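Local coordinates for protein cortical-lytic enzyme (Bacillus cereus, PDB 4S3J) that degrades cortex peptidoglycan during spore germination as an N-acetylglucosaminidase, cleaving only spore peptidoglycan that is already partly broken down, at residues Q196-L204 with F233-P242; Y245-P253 with Q272-M282. One frame throughout, in Å; residues are numbered along the deposited sequence.

Contact 1 (Q196-L204 with F233-P242)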
loop_
_atom_site.group_PDB
_atom_site.type_symbol
_atom_site.label_atom_id
_atom_site.label_comp_id
_atom_site.label_asym_id
_atom_site.label_seq_id
_atom_site.Cartn_x
_atom_site.Cartn_y
_atom_site.Cartn_z
ATOM N N GLN A 196 -29.668 -12.040 8.178
ATOM C CA GLN A 196 -28.815 -11.824 7.007
ATOM C C GLN A 196 -29.590 -11.089 5.911
ATOM O O GLN A 196 -29.049 -10.237 5.225
ATOM C CB GLN A 196 -28.254 -13.149 6.481
ATOM C CG GLN A 196 -27.273 -12.975 5.346
ATOM C CD GLN A 196 -26.711 -14.291 4.849
ATOM O OE1 GLN A 196 -26.885 -14.648 3.684
ATOM N NE2 GLN A 196 -26.002 -14.998 5.713
ATOM N N ASN A 197 -30.874 -11.412 5.747
ATOM C CA ASN A 197 -31.667 -10.751 4.716
ATOM C C ASN A 197 -31.837 -9.263 5.016
ATOM O O ASN A 197 -31.706 -8.415 4.127
ATOM C CB ASN A 197 -33.041 -11.423 4.600
ATOM C CG ASN A 197 -33.935 -10.744 3.587
ATOM O OD1 ASN A 197 -33.616 -10.690 2.402
ATOM N ND2 ASN A 197 -35.057 -10.202 4.055
ATOM N N LYS A 198 -32.084 -8.955 6.284
ATOM C CA LYS A 198 -32.194 -7.572 6.743
ATOM C C LYS A 198 -30.867 -6.842 6.576
ATOM O O LYS A 198 -30.822 -5.689 6.159
ATOM C CB LYS A 198 -32.612 -7.529 8.213
ATOM C CG LYS A 198 -32.688 -6.123 8.807
ATOM C CD LYS A 198 -33.288 -6.126 10.215
ATOM C CE LYS A 198 -33.161 -4.748 10.870
ATOM N NZ LYS A 198 -33.280 -4.794 12.364
ATOM N N PHE A 199 -29.794 -7.547 6.904
ATOM C CA PHE A 199 -28.429 -7.023 6.791
ATOM C C PHE A 199 -28.128 -6.599 5.361
ATOM O O PHE A 199 -27.663 -5.470 5.121
ATOM C CB PHE A 199 -27.442 -8.098 7.283
ATOM C CG PHE A 199 -25.998 -7.641 7.410
ATOM C CD1 PHE A 199 -25.670 -6.494 8.119
ATOM C CD2 PHE A 199 -24.985 -8.409 6.887
ATOM C CE1 PHE A 199 -24.352 -6.097 8.262
ATOM C CE2 PHE A 199 -23.654 -8.019 7.027
ATOM C CZ PHE A 199 -23.349 -6.864 7.736
ATOM N N ILE A 200 -28.380 -7.488 4.408
ATOM C CA ILE A 200 -28.075 -7.182 3.011
ATOM C C ILE A 200 -28.945 -6.017 2.538
ATOM O O ILE A 200 -28.486 -5.140 1.824
ATOM C CB ILE A 200 -28.278 -8.416 2.101
ATOM C CG1 ILE A 200 -27.283 -9.505 2.493
ATOM C CG2 ILE A 200 -28.112 -8.043 0.634
ATOM C CD1 ILE A 200 -27.478 -10.816 1.796
ATOM N N THR A 201 -30.207 -6.000 2.952
ATOM C CA THR A 201 -31.083 -4.886 2.616
ATOM C C THR A 201 -30.517 -3.562 3.127
ATOM O O THR A 201 -30.482 -2.576 2.389
ATOM C CB THR A 201 -32.500 -5.116 3.195
ATOM O OG1 THR A 201 -33.098 -6.226 2.519
ATOM C CG2 THR A 201 -33.382 -3.905 2.998
ATOM N N ASN A 202 -30.045 -3.543 4.370
ATOM C CA ASN A 202 -29.502 -2.315 4.958
ATOM C C ASN A 202 -28.201 -1.874 4.292
ATOM O O ASN A 202 -27.937 -0.674 4.152
ATOM C CB ASN A 202 -29.264 -2.479 6.463
ATOM C CG ASN A 202 -30.550 -2.446 7.258
ATOM O OD1 ASN A 202 -31.499 -1.753 6.889
ATOM N ND2 ASN A 202 -30.594 -3.202 8.352
ATOM N N ILE A 203 -27.385 -2.853 3.914
ATOM C CA ILE A 203 -26.135 -2.589 3.193
ATOM C C ILE A 203 -26.418 -1.898 1.860
ATOM O O ILE A 203 -25.745 -0.929 1.504
ATOM C CB ILE A 203 -25.353 -3.895 2.954
ATOM C CG1 ILE A 203 -24.794 -4.406 4.285
ATOM C CG2 ILE A 203 -24.217 -3.692 1.934
ATOM C CD1 ILE A 203 -24.315 -5.840 4.228
ATOM N N LEU A 204 -27.398 -2.398 1.115
ATOM C CA LEU A 204 -27.719 -1.811 -0.182
ATOM C C LEU A 204 -28.265 -0.391 -0.034
ATOM O O LEU A 204 -27.912 0.491 -0.824
ATOM C CB LEU A 204 -28.734 -2.667 -0.927
ATOM C CG LEU A 204 -28.306 -4.089 -1.268
ATOM C CD1 LEU A 204 -29.479 -4.879 -1.843
ATOM C CD2 LEU A 204 -27.163 -4.076 -2.228
ATOM N N PHE A 233 -22.848 -16.352 1.974
ATOM C CA PHE A 233 -23.207 -14.960 2.178
ATOM C C PHE A 233 -22.704 -14.100 1.017
ATOM O O PHE A 233 -23.439 -13.267 0.494
ATOM C CB PHE A 233 -22.642 -14.446 3.510
ATOM C CG PHE A 233 -22.751 -12.960 3.680
ATOM C CD1 PHE A 233 -23.984 -12.355 3.839
ATOM C CD2 PHE A 233 -21.610 -12.165 3.703
ATOM C CE1 PHE A 233 -24.087 -10.987 4.006
ATOM C CE2 PHE A 233 -21.710 -10.793 3.876
ATOM C CZ PHE A 233 -22.946 -10.207 4.026
ATOM N N LEU A 234 -21.456 -14.300 0.609
ATOM C CA LEU A 234 -20.907 -13.494 -0.472
ATOM C C LEU A 234 -21.681 -13.742 -1.765
ATOM O O LEU A 234 -21.977 -12.784 -2.487
ATOM C CB LEU A 234 -19.418 -13.780 -0.655
ATOM C CG LEU A 234 -18.526 -13.295 0.502
ATOM C CD1 LEU A 234 -17.144 -13.856 0.289
ATOM C CD2 LEU A 234 -18.488 -11.764 0.613
ATOM N N ARG A 235 -22.084 -14.991 -2.026
ATOM C CA ARG A 235 -22.895 -15.253 -3.204
ATOM C C ARG A 235 -24.227 -14.533 -3.082
ATOM O O ARG A 235 -24.711 -13.963 -4.047
ATOM C CB ARG A 235 -23.143 -16.757 -3.425
ATOM C CG ARG A 235 -21.887 -17.593 -3.582
ATOM C CD ARG A 235 -22.163 -19.074 -3.846
ATOM N NE ARG A 235 -20.904 -19.819 -3.844
ATOM C CZ ARG A 235 -20.507 -20.659 -2.891
ATOM N NH1 ARG A 235 -21.289 -20.930 -1.848
ATOM N NH2 ARG A 235 -19.321 -21.251 -2.989
ATOM N N ASN A 236 -24.824 -14.544 -1.889
ATOM C CA ASN A 236 -26.120 -13.893 -1.712
ATOM C C ASN A 236 -26.045 -12.390 -1.961
ATOM O O ASN A 236 -26.937 -11.815 -2.575
ATOM C CB ASN A 236 -26.668 -14.145 -0.312
ATOM C CG ASN A 236 -27.124 -15.585 -0.105
ATOM O OD1 ASN A 236 -27.333 -16.338 -1.063
ATOM N ND2 ASN A 236 -27.263 -15.979 1.158
ATOM N N VAL A 237 -24.982 -11.747 -1.481
ATOM C CA VAL A 237 -24.805 -10.320 -1.730
ATOM C C VAL A 237 -24.562 -10.056 -3.216
ATOM O O VAL A 237 -25.182 -9.165 -3.795
ATOM C CB VAL A 237 -23.624 -9.733 -0.918
ATOM C CG1 VAL A 237 -23.406 -8.270 -1.286
ATOM C CG2 VAL A 237 -23.886 -9.869 0.584
ATOM N N LYS A 238 -23.654 -10.825 -3.811
ATOM C CA LYS A 238 -23.288 -10.646 -5.222
ATOM C C LYS A 238 -24.523 -10.721 -6.111
ATOM O O LYS A 238 -24.708 -9.897 -7.013
ATOM C CB LYS A 238 -22.270 -11.702 -5.652
ATOM C CG LYS A 238 -21.843 -11.575 -7.112
ATOM C CD LYS A 238 -21.166 -10.269 -7.383
ATOM C CE LYS A 238 -20.711 -10.197 -8.816
ATOM N NZ LYS A 238 -20.338 -8.806 -9.143
ATOM N N ILE A 239 -25.381 -11.692 -5.846
ATOM C CA ILE A 239 -26.549 -11.854 -6.696
ATOM C C ILE A 239 -27.489 -10.660 -6.564
ATOM O O ILE A 239 -28.096 -10.265 -7.545
ATOM C CB ILE A 239 -27.304 -13.160 -6.361
ATOM C CG1 ILE A 239 -26.456 -14.376 -6.753
ATOM C CG2 ILE A 239 -28.658 -13.210 -7.064
ATOM C CD1 ILE A 239 -26.921 -15.685 -6.108
ATOM N N ARG A 240 -27.538 -10.021 -5.394
ATOM C CA ARG A 240 -28.473 -8.916 -5.202
ATOM C C ARG A 240 -27.930 -7.531 -5.481
ATOM O O ARG A 240 -28.701 -6.577 -5.476
ATOM C CB ARG A 240 -29.000 -8.919 -3.759
ATOM C CG ARG A 240 -30.000 -10.033 -3.468
ATOM C CD ARG A 240 -30.423 -10.066 -2.000
ATOM N NE ARG A 240 -31.125 -8.849 -1.589
ATOM C CZ ARG A 240 -31.575 -8.624 -0.354
ATOM N NH1 ARG A 240 -31.418 -9.543 0.595
ATOM N NH2 ARG A 240 -32.192 -7.483 -0.065
ATOM N N LEU A 241 -26.636 -7.401 -5.770
ATOM C CA LEU A 241 -26.096 -6.075 -6.075
ATOM C C LEU A 241 -26.562 -5.652 -7.460
ATOM O O LEU A 241 -26.352 -6.384 -8.416
ATOM C CB LEU A 241 -24.566 -6.047 -6.013
ATOM C CG LEU A 241 -23.907 -6.225 -4.648
ATOM C CD1 LEU A 241 -22.409 -6.327 -4.807
ATOM C CD2 LEU A 241 -24.256 -5.067 -3.768
ATOM N N PRO A 242 -27.158 -4.455 -7.580
ATOM C CA PRO A 242 -27.569 -3.933 -8.889
ATOM C C PRO A 242 -26.414 -3.570 -9.827
ATOM O O PRO A 242 -25.234 -3.520 -9.439
ATOM C CB PRO A 242 -28.394 -2.690 -8.537
ATOM C CG PRO A 242 -28.009 -2.335 -7.165
ATOM C CD PRO A 242 -27.628 -3.594 -6.482
#
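The guanidinium of Arg240 takes Ile200 CG2 over one face, 3.5 Å above its plane and toward the rim, while Thr201 OG1 sits at its edge. That hydroxyl accepts a hydrogen bond from Arg240 NH2 (3.0 Å, 158° at the hydrogen) and in turn donates to Asn197 O, one turn back on its own helix, so it ties the arginine to the backbone. The bend at chi3 (63°) brings the guanidinium over Ile200 CG2, with NH2 at Thr201. The Phe233 ring has Val237 CG2 of its own helix over one face and the Gln196 amide at its edge, Gln196 CD coming to 3.5 Å from Phe233 CD1. Fully extended, with CG anti to the backbone N, Gln196 reaches past this ring and takes a bond from Asn236: ND2 to OE1 is 2.9 Å, in the plane of the asparagine amide. The planes of Phe199 and Phe233 differ by little, but the rings are offset and hardly overlap (centroids 6.0 Å apart); Ile203 CD1 lies over the Phe199 face. Between the Gln196-Asn236 and Thr201-Arg240 bonds, Ile200 is a knob in the hole formed by Phe233, Asn236, Val237 and Arg240; a turn later Leu204 CD2 presses tightly on Leu241 CD2. The two helices, crossing at -44°, lie side by side outside the barrel: Phe199 and Ile203 reach strand 168-177, Phe233 meets Phe217 of strand 214-218 edge-to-face, and Leu234 packs on helix 269-275.

Contact 2 (Y245-P253 with Q272-M282)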
loop_
_atom_site.group_PDB
_atom_site.type_symbol
_atom_site.label_atom_id
_atom_site.label_comp_id
_atom_site.label_asym_id
_atom_site.label_seq_id
_atom_site.Cartn_x
_atom_site.Cartn_y
_atom_site.Cartn_z
ATOM N N TYR A 245 -22.716 -1.715 -9.401
ATOM C CA TYR A 245 -22.087 -1.978 -8.109
ATOM C C TYR A 245 -21.177 -3.192 -8.223
ATOM O O TYR A 245 -21.425 -4.091 -9.032
ATOM C CB TYR A 245 -23.112 -2.227 -6.991
ATOM C CG TYR A 245 -23.918 -1.011 -6.585
ATOM C CD1 TYR A 245 -24.877 -0.475 -7.437
ATOM C CD2 TYR A 245 -23.688 -0.365 -5.370
ATOM C CE1 TYR A 245 -25.620 0.633 -7.074
ATOM C CE2 TYR A 245 -24.427 0.744 -5.002
ATOM C CZ TYR A 245 -25.386 1.244 -5.860
ATOM O OH TYR A 245 -26.112 2.354 -5.502
ATOM N N THR A 246 -20.154 -3.227 -7.376
ATOM C CA THR A 246 -19.218 -4.343 -7.290
ATOM C C THR A 246 -19.051 -4.818 -5.845
ATOM O O THR A 246 -19.430 -4.121 -4.897
ATOM C CB THR A 246 -17.837 -3.969 -7.832
ATOM O OG1 THR A 246 -17.342 -2.816 -7.137
ATOM C CG2 THR A 246 -17.928 -3.680 -9.307
ATOM N N LEU A 247 -18.444 -5.991 -5.700
ATOM C CA LEU A 247 -18.228 -6.626 -4.410
ATOM C C LEU A 247 -16.749 -6.954 -4.213
ATOM O O LEU A 247 -16.096 -7.453 -5.127
ATOM C CB LEU A 247 -19.063 -7.902 -4.331
ATOM C CG LEU A 247 -18.866 -8.854 -3.161
ATOM C CD1 LEU A 247 -19.266 -8.165 -1.840
ATOM C CD2 LEU A 247 -19.704 -10.145 -3.374
ATOM N N SER A 248 -16.218 -6.668 -3.024
ATOM C CA SER A 248 -14.839 -7.007 -2.727
ATOM C C SER A 248 -14.688 -7.498 -1.300
ATOM O O SER A 248 -15.583 -7.307 -0.470
ATOM C CB SER A 248 -13.920 -5.796 -2.978
ATOM O OG SER A 248 -14.284 -4.688 -2.167
ATOM N N THR A 249 -13.564 -8.160 -1.035
ATOM C CA THR A 249 -13.254 -8.685 0.292
ATOM C C THR A 249 -11.785 -8.531 0.664
ATOM O O THR A 249 -10.905 -8.432 -0.220
ATOM C CB THR A 249 -13.568 -10.174 0.394
ATOM O OG1 THR A 249 -12.847 -10.858 -0.633
ATOM C CG2 THR A 249 -15.085 -10.437 0.275
ATOM N N THR A 250 -11.531 -8.552 1.971
ATOM C CA THR A 250 -10.190 -8.640 2.520
ATOM C C THR A 250 -9.792 -10.094 2.762
ATOM O O THR A 250 -10.559 -10.878 3.322
ATOM C CB THR A 250 -10.085 -7.854 3.854
ATOM O OG1 THR A 250 -10.242 -6.455 3.591
ATOM C CG2 THR A 250 -8.740 -8.100 4.539
ATOM N N LEU A 251 -8.583 -10.440 2.353
ATOM C CA LEU A 251 -8.013 -11.769 2.580
ATOM C C LEU A 251 -6.703 -11.688 3.363
ATOM O O LEU A 251 -5.819 -10.875 3.057
ATOM C CB LEU A 251 -7.755 -12.486 1.249
ATOM C CG LEU A 251 -8.953 -12.929 0.405
ATOM C CD1 LEU A 251 -8.442 -13.454 -0.952
ATOM C CD2 LEU A 251 -9.792 -13.965 1.125
ATOM N N VAL A 252 -6.543 -12.568 4.340
ATOM C CA VAL A 252 -5.246 -12.752 4.975
ATOM C C VAL A 252 -4.290 -13.351 3.936
ATOM O O VAL A 252 -4.721 -14.069 3.019
ATOM C CB VAL A 252 -5.311 -13.661 6.223
ATOM C CG1 VAL A 252 -6.094 -12.988 7.348
ATOM C CG2 VAL A 252 -5.901 -15.026 5.867
ATOM N N PRO A 253 -2.988 -13.048 4.066
ATOM C CA PRO A 253 -1.977 -13.583 3.152
ATOM C C PRO A 253 -1.737 -15.071 3.396
ATOM O O PRO A 253 -1.611 -15.493 4.550
ATOM C CB PRO A 253 -0.734 -12.761 3.487
ATOM C CG PRO A 253 -0.915 -12.384 4.904
ATOM C CD PRO A 253 -2.393 -12.145 5.071
ATOM N N GLN A 272 -13.872 -17.355 -2.928
ATOM C CA GLN A 272 -14.111 -15.919 -2.997
ATOM C C GLN A 272 -13.727 -15.384 -4.371
ATOM O O GLN A 272 -14.437 -14.557 -4.938
ATOM C CB GLN A 272 -13.346 -15.183 -1.881
ATOM C CG GLN A 272 -13.874 -15.499 -0.473
ATOM C CD GLN A 272 -13.472 -14.472 0.582
ATOM O OE1 GLN A 272 -13.110 -13.345 0.257
ATOM N NE2 GLN A 272 -13.503 -14.881 1.847
ATOM N N GLY A 273 -12.633 -15.893 -4.929
ATOM C CA GLY A 273 -12.166 -15.446 -6.231
ATOM C C GLY A 273 -13.172 -15.669 -7.348
ATOM O O GLY A 273 -13.181 -14.967 -8.363
ATOM N N GLN A 274 -14.023 -16.670 -7.158
ATOM C CA GLN A 274 -15.059 -16.991 -8.110
ATOM C C GLN A 274 -16.273 -16.058 -7.981
ATOM O O GLN A 274 -17.061 -15.917 -8.913
ATOM C CB GLN A 274 -15.465 -18.461 -7.932
ATOM C CG GLN A 274 -16.224 -19.039 -9.100
ATOM C CD GLN A 274 -16.356 -20.550 -9.015
ATOM O OE1 GLN A 274 -15.536 -21.219 -8.384
ATOM N NE2 GLN A 274 -17.382 -21.094 -9.655
ATOM N N ILE A 275 -16.455 -15.483 -6.795
ATOM C CA ILE A 275 -17.617 -14.658 -6.499
ATOM C C ILE A 275 -17.372 -13.158 -6.660
ATOM O O ILE A 275 -18.178 -12.447 -7.247
ATOM C CB ILE A 275 -18.111 -14.916 -5.066
ATOM C CG1 ILE A 275 -18.443 -16.400 -4.868
ATOM C CG2 ILE A 275 -19.335 -14.056 -4.752
ATOM C CD1 ILE A 275 -18.563 -16.823 -3.423
ATOM N N VAL A 276 -16.294 -12.662 -6.070
ATOM C CA VAL A 276 -16.111 -11.216 -5.949
ATOM C C VAL A 276 -15.460 -10.551 -7.178
ATOM O O VAL A 276 -14.905 -11.216 -8.056
ATOM C CB VAL A 276 -15.260 -10.880 -4.696
ATOM C CG1 VAL A 276 -15.830 -11.543 -3.444
ATOM C CG2 VAL A 276 -13.809 -11.285 -4.912
ATOM N N ASP A 277 -15.554 -9.227 -7.246
ATOM C CA ASP A 277 -14.911 -8.459 -8.309
ATOM C C ASP A 277 -13.423 -8.273 -8.052
ATOM O O ASP A 277 -12.627 -8.333 -8.989
ATOM C CB ASP A 277 -15.610 -7.110 -8.466
ATOM C CG ASP A 277 -17.013 -7.252 -9.027
ATOM O OD1 ASP A 277 -17.124 -7.432 -10.258
ATOM O OD2 ASP A 277 -17.992 -7.242 -8.248
ATOM N N PHE A 278 -13.046 -8.042 -6.801
ATOM C CA PHE A 278 -11.636 -8.033 -6.440
ATOM C C PHE A 278 -11.435 -8.328 -4.966
ATOM O O PHE A 278 -12.383 -8.274 -4.170
ATOM C CB PHE A 278 -10.980 -6.705 -6.823
ATOM C CG PHE A 278 -11.471 -5.496 -6.057
ATOM C CD1 PHE A 278 -10.904 -5.142 -4.836
ATOM C CD2 PHE A 278 -12.441 -4.676 -6.594
ATOM C CE1 PHE A 278 -11.329 -3.995 -4.150
ATOM C CE2 PHE A 278 -12.862 -3.538 -5.935
ATOM C CZ PHE A 278 -12.308 -3.196 -4.707
ATOM N N VAL A 279 -10.210 -8.719 -4.637
ATOM C CA VAL A 279 -9.783 -8.957 -3.259
ATOM C C VAL A 279 -8.627 -8.034 -2.917
ATOM O O VAL A 279 -7.844 -7.646 -3.789
ATOM C CB VAL A 279 -9.333 -10.418 -3.009
ATOM C CG1 VAL A 279 -10.489 -11.401 -3.253
ATOM C CG2 VAL A 279 -8.142 -10.790 -3.879
ATOM N N VAL A 280 -8.563 -7.688 -1.638
ATOM C CA VAL A 280 -7.426 -6.975 -1.054
ATOM C C VAL A 280 -6.694 -7.948 -0.132
ATOM O O VAL A 280 -7.237 -8.367 0.888
ATOM C CB VAL A 280 -7.862 -5.712 -0.278
ATOM C CG1 VAL A 280 -6.681 -5.095 0.441
ATOM C CG2 VAL A 280 -8.477 -4.691 -1.217
ATOM N N ILE A 281 -5.475 -8.331 -0.519
ATOM C CA ILE A 281 -4.695 -9.281 0.265
ATOM C C ILE A 281 -3.746 -8.508 1.155
ATOM O O ILE A 281 -3.008 -7.649 0.679
ATOM C CB ILE A 281 -3.909 -10.275 -0.616
ATOM C CG1 ILE A 281 -4.839 -10.915 -1.659
ATOM C CG2 ILE A 281 -3.221 -11.331 0.259
ATOM C CD1 ILE A 281 -4.196 -11.982 -2.518
ATOM N N MET A 282 -3.780 -8.803 2.444
ATOM C CA MET A 282 -2.992 -8.060 3.422
ATOM C C MET A 282 -1.534 -8.523 3.435
ATOM O O MET A 282 -1.045 -9.106 4.411
ATOM C CB MET A 282 -3.619 -8.194 4.805
ATOM C CG MET A 282 -4.963 -7.504 4.882
ATOM S SD MET A 282 -5.687 -7.497 6.526
ATOM C CE MET A 282 -5.862 -9.262 6.789
#
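Asp277 OD2 is gripped from two directions: Leu247 N donates to it on the anti side (2.9 Å, 164° at the hydrogen), and Lys238 of helix 227-240 forms a salt bridge with it. Asp277 N returns a bond to Leu247 O, so one residue holds both backbone groups of Leu247 just ahead of the strand pairing. Parallel pairing then runs from Ser248 with Phe278 to Leu251 with Ile281. It opens with a weak bond from Thr249 N to Phe278 O and tightens with Val280 N to Thr249 O at 2.8 Å and Leu251 N to Val280 O at 2.9 Å. On the side facing the helices, Thr249 OG1 donates to Gln272 OE1 at 2.7 Å, nearly in line with the amide C=O; with chi1 at 56°, CG2 is left to Val276 CG1. Leu251 runs antiparallel to the same glutamine side chain, CD2 3.5 Å from Gln272 OE1, and rests CD1 on Val279. On the other side, Ser248 CB lies over the face of the Phe278 ring in a CH-pi contact, 3.5 Å from the centroid, while Ser248 OG bonds Asp214 and His216. At the far end Met282 lays SD against Thr250 CG2 (3.7 Å) and touches Glu220, probably the proton donor. Neighbouring parallel strands with a helix packed outside are characteristic of a TIM barrel, the fold of glycosyl hydrolase family 18, whose active site lies at the C-terminal strand ends.

Both segments of contact 1 precede those of contact 2 along the chain, and helix 227-240 is followed directly by strand 246-251, so the chain runs from the outer helical layer into the barrel wall. Their centres are about 15 Å apart, within the same glycosyl hydrolase family 18 region. Helix 227-240 joins them: besides the Lys238 salt bridge, Leu234 CD2 packs on Thr249 CG2 at 3.7 Å, and Arg235 lies against Ile275 of helix 269-275. Contact 1 thus pairs neighbouring helices outside the barrel, whereas contact 2 pairs neighbouring strands of its wall, and only contact 2 extends to the probable catalytic acid, Glu220.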